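Local atomic coordinates of cellulase, glycosyl hydrolase family 5, TPS linker, domain X (PDB entry 5E9P), a protein that binds cellulose, probably on its flat crystalline surfaces, and xylan, as a type A carbohydrate-binding module of family 64 with a jelly-roll fold. Residues D32-N38 / V55-Q61. Numbering follows the deposited sequence. Where two conformers were deposited one is given.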
# COMPACT_ATOMS: atom_id res chain seq x y z
N ASP A 32 -7.09 9.21 -12.97
CA ASP A 32 -5.66 9.30 -12.70
C ASP A 32 -5.00 7.92 -12.79
O ASP A 32 -5.38 6.94 -12.18
CB ASP A 32 -5.38 9.83 -11.31
CG ASP A 32 -3.92 9.74 -10.98
OD1 ASP A 32 -3.18 10.64 -11.49
OD2 ASP A 32 -3.57 8.75 -10.26
N TRP A 33 -3.91 7.94 -13.55
CA TRP A 33 -3.02 6.78 -13.63
C TRP A 33 -1.64 7.11 -13.17
O TRP A 33 -0.73 6.25 -13.30
CB TRP A 33 -3.03 6.26 -15.09
CG TRP A 33 -4.32 5.73 -15.46
CD1 TRP A 33 -5.32 6.41 -16.05
CD2 TRP A 33 -4.87 4.44 -15.16
NE1 TRP A 33 -6.42 5.64 -16.16
CE2 TRP A 33 -6.18 4.41 -15.61
CE3 TRP A 33 -4.37 3.31 -14.51
CZ2 TRP A 33 -7.00 3.36 -15.46
CZ3 TRP A 33 -5.17 2.25 -14.36
CH2 TRP A 33 -6.50 2.25 -14.85
N SER A 34 -1.40 8.32 -12.63
CA SER A 34 -0.11 8.75 -12.07
C SER A 34 0.12 8.33 -10.61
O SER A 34 1.27 8.20 -10.21
CB SER A 34 0.07 10.27 -12.15
OG SER A 34 -0.55 11.11 -11.15
N ARG A 35 -0.98 8.13 -9.87
CA ARG A 35 -0.87 7.83 -8.46
C ARG A 35 -1.17 6.36 -8.25
O ARG A 35 -2.31 5.92 -8.21
CB ARG A 35 -1.74 8.72 -7.60
CG ARG A 35 -1.27 10.13 -7.68
CD ARG A 35 -1.74 11.03 -6.71
NE ARG A 35 -1.42 10.55 -5.36
CZ ARG A 35 -2.27 10.70 -4.32
NH1 ARG A 35 -3.42 11.42 -4.44
NH2 ARG A 35 -1.90 10.16 -3.22
N TYR A 36 -0.08 5.57 -8.16
CA TYR A 36 -0.14 4.13 -8.12
C TYR A 36 0.42 3.58 -6.80
O TYR A 36 1.04 4.33 -6.02
CB TYR A 36 0.61 3.54 -9.35
CG TYR A 36 2.07 4.01 -9.42
CD1 TYR A 36 3.06 3.47 -8.64
CD2 TYR A 36 2.46 5.04 -10.29
CE1 TYR A 36 4.40 3.82 -8.75
CE2 TYR A 36 3.82 5.34 -10.44
CZ TYR A 36 4.77 4.72 -9.58
OH TYR A 36 6.11 5.10 -9.70
N VAL A 37 0.21 2.30 -6.62
CA VAL A 37 0.93 1.45 -5.68
C VAL A 37 1.75 0.50 -6.52
O VAL A 37 1.24 -0.10 -7.48
CB VAL A 37 -0.03 0.67 -4.76
CG1 VAL A 37 0.73 -0.25 -3.84
CG2 VAL A 37 -0.99 1.59 -4.04
N ASN A 38 3.03 0.32 -6.19
CA ASN A 38 3.90 -0.60 -6.91
C ASN A 38 4.76 -1.33 -5.91
O ASN A 38 5.22 -0.73 -4.93
CB ASN A 38 4.79 0.18 -7.92
CG ASN A 38 5.34 -0.70 -8.97
OD1 ASN A 38 4.65 -1.59 -9.48
ND2 ASN A 38 6.55 -0.47 -9.37
N VAL A 55 2.58 -6.07 -7.58
CA VAL A 55 1.89 -5.55 -8.77
C VAL A 55 2.01 -4.06 -8.85
O VAL A 55 2.28 -3.35 -7.83
CB VAL A 55 0.41 -5.92 -8.82
CG1 VAL A 55 0.20 -7.39 -8.73
CG2 VAL A 55 -0.43 -5.15 -7.76
N TRP A 56 1.73 -3.53 -10.02
CA TRP A 56 1.41 -2.12 -10.21
C TRP A 56 -0.09 -1.97 -10.21
O TRP A 56 -0.76 -2.70 -10.99
CB TRP A 56 1.96 -1.62 -11.57
CG TRP A 56 1.94 -0.16 -11.79
CD1 TRP A 56 3.06 0.66 -11.77
CD2 TRP A 56 0.86 0.72 -12.22
NE1 TRP A 56 2.75 1.93 -12.12
CE2 TRP A 56 1.42 2.02 -12.39
CE3 TRP A 56 -0.50 0.54 -12.44
CZ2 TRP A 56 0.64 3.13 -12.77
CZ3 TRP A 56 -1.26 1.70 -12.82
CH2 TRP A 56 -0.64 2.94 -12.96
N VAL A 57 -0.68 -1.08 -9.44
CA VAL A 57 -2.12 -0.85 -9.43
C VAL A 57 -2.38 0.62 -9.22
O VAL A 57 -1.70 1.26 -8.37
CB VAL A 57 -2.82 -1.75 -8.40
CG1 VAL A 57 -2.28 -1.54 -6.97
CG2 VAL A 57 -4.33 -1.57 -8.42
N ALA A 58 -3.35 1.20 -9.91
CA ALA A 58 -3.67 2.60 -9.67
C ALA A 58 -4.43 2.73 -8.33
O ALA A 58 -5.32 1.92 -8.05
CB ALA A 58 -4.52 3.16 -10.79
N GLN A 59 -4.13 3.77 -7.57
CA GLN A 59 -4.81 3.97 -6.27
C GLN A 59 -6.34 4.06 -6.46
O GLN A 59 -7.06 3.58 -5.61
CB GLN A 59 -4.28 5.20 -5.61
CG GLN A 59 -2.88 5.00 -5.05
CD GLN A 59 -2.23 6.28 -4.64
OE1 GLN A 59 -2.88 7.26 -4.24
NE2 GLN A 59 -0.89 6.31 -4.72
N HIS A 60 -6.79 4.63 -7.58
CA HIS A 60 -8.24 4.79 -7.75
C HIS A 60 -8.96 3.47 -7.87
O HIS A 60 -10.20 3.47 -7.78
CB HIS A 60 -8.56 5.70 -8.92
CG HIS A 60 -8.33 5.05 -10.28
ND1 HIS A 60 -7.37 5.50 -11.17
CD2 HIS A 60 -9.02 4.07 -10.91
CE1 HIS A 60 -7.43 4.75 -12.24
NE2 HIS A 60 -8.41 3.88 -12.12
N GLN A 61 -8.24 2.38 -8.10
CA GLN A 61 -8.86 1.07 -8.24
C GLN A 61 -9.16 0.46 -6.90
O GLN A 61 -9.77 -0.63 -6.82
CB GLN A 61 -7.90 0.19 -9.04
CG GLN A 61 -7.58 0.69 -10.45
CD GLN A 61 -6.61 -0.22 -11.18
OE1 GLN A 61 -5.46 0.10 -11.39
NE2 GLN A 61 -7.04 -1.43 -11.38
O HOH W 1 -5.39 6.82 -9.10
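Val-37 and Val-57 face each other as an antiparallel hydrogen-bonded pair, Val-37 N giving to Val-57 O at 2.8 Å and Val-57 N returning a bond to Val-37 O, and a third backbone bond runs from Gln-59 N to Arg-35 O where strand 56-58 gives way to the 3-10 segment 59-61. The valine side chains point into the interior, Val-37 reaching Leu-45 and Ile-47 of the other sheet. On the other side Trp-56, its CG anti to the backbone N (chi1 -169°), sends its indole back over Tyr-36, whose CB sits 3.7 Å from the centroid of the Trp-56 six-membered ring in a CH-pi contact. The phenol ring lies obliquely over the pyrrole half, planes at 32°. Strand 56-58 is an outer strand of the four-stranded sheet of this jelly roll. The Trp-33 and Trp-56 indoles meet edge to edge, nearly coplanar, with Trp-56 CZ3 3.9 Å from Trp-33 CE3, a flat, exposed platform consistent with type A binding to cellulose surfaces. His-60 turns its edge to the Trp-33 face in a T-shaped pair (85°), while His-60 ND1 bonds weakly to Asp-32 O. A water accepts from His-60 N and is also bound to Asp-32 OD2, which accepts from Arg-35 N, three residues on, in an Asx motif. Gln-59 NE2 donates hydrogen bonds to Tyr-36 O (3.1 Å), from above the carbonyl plane, and to Lys-86 OXT, with which Arg-35 NH2 forms a salt bridge; Gln-59 OE1 accepts from Ser-27 N.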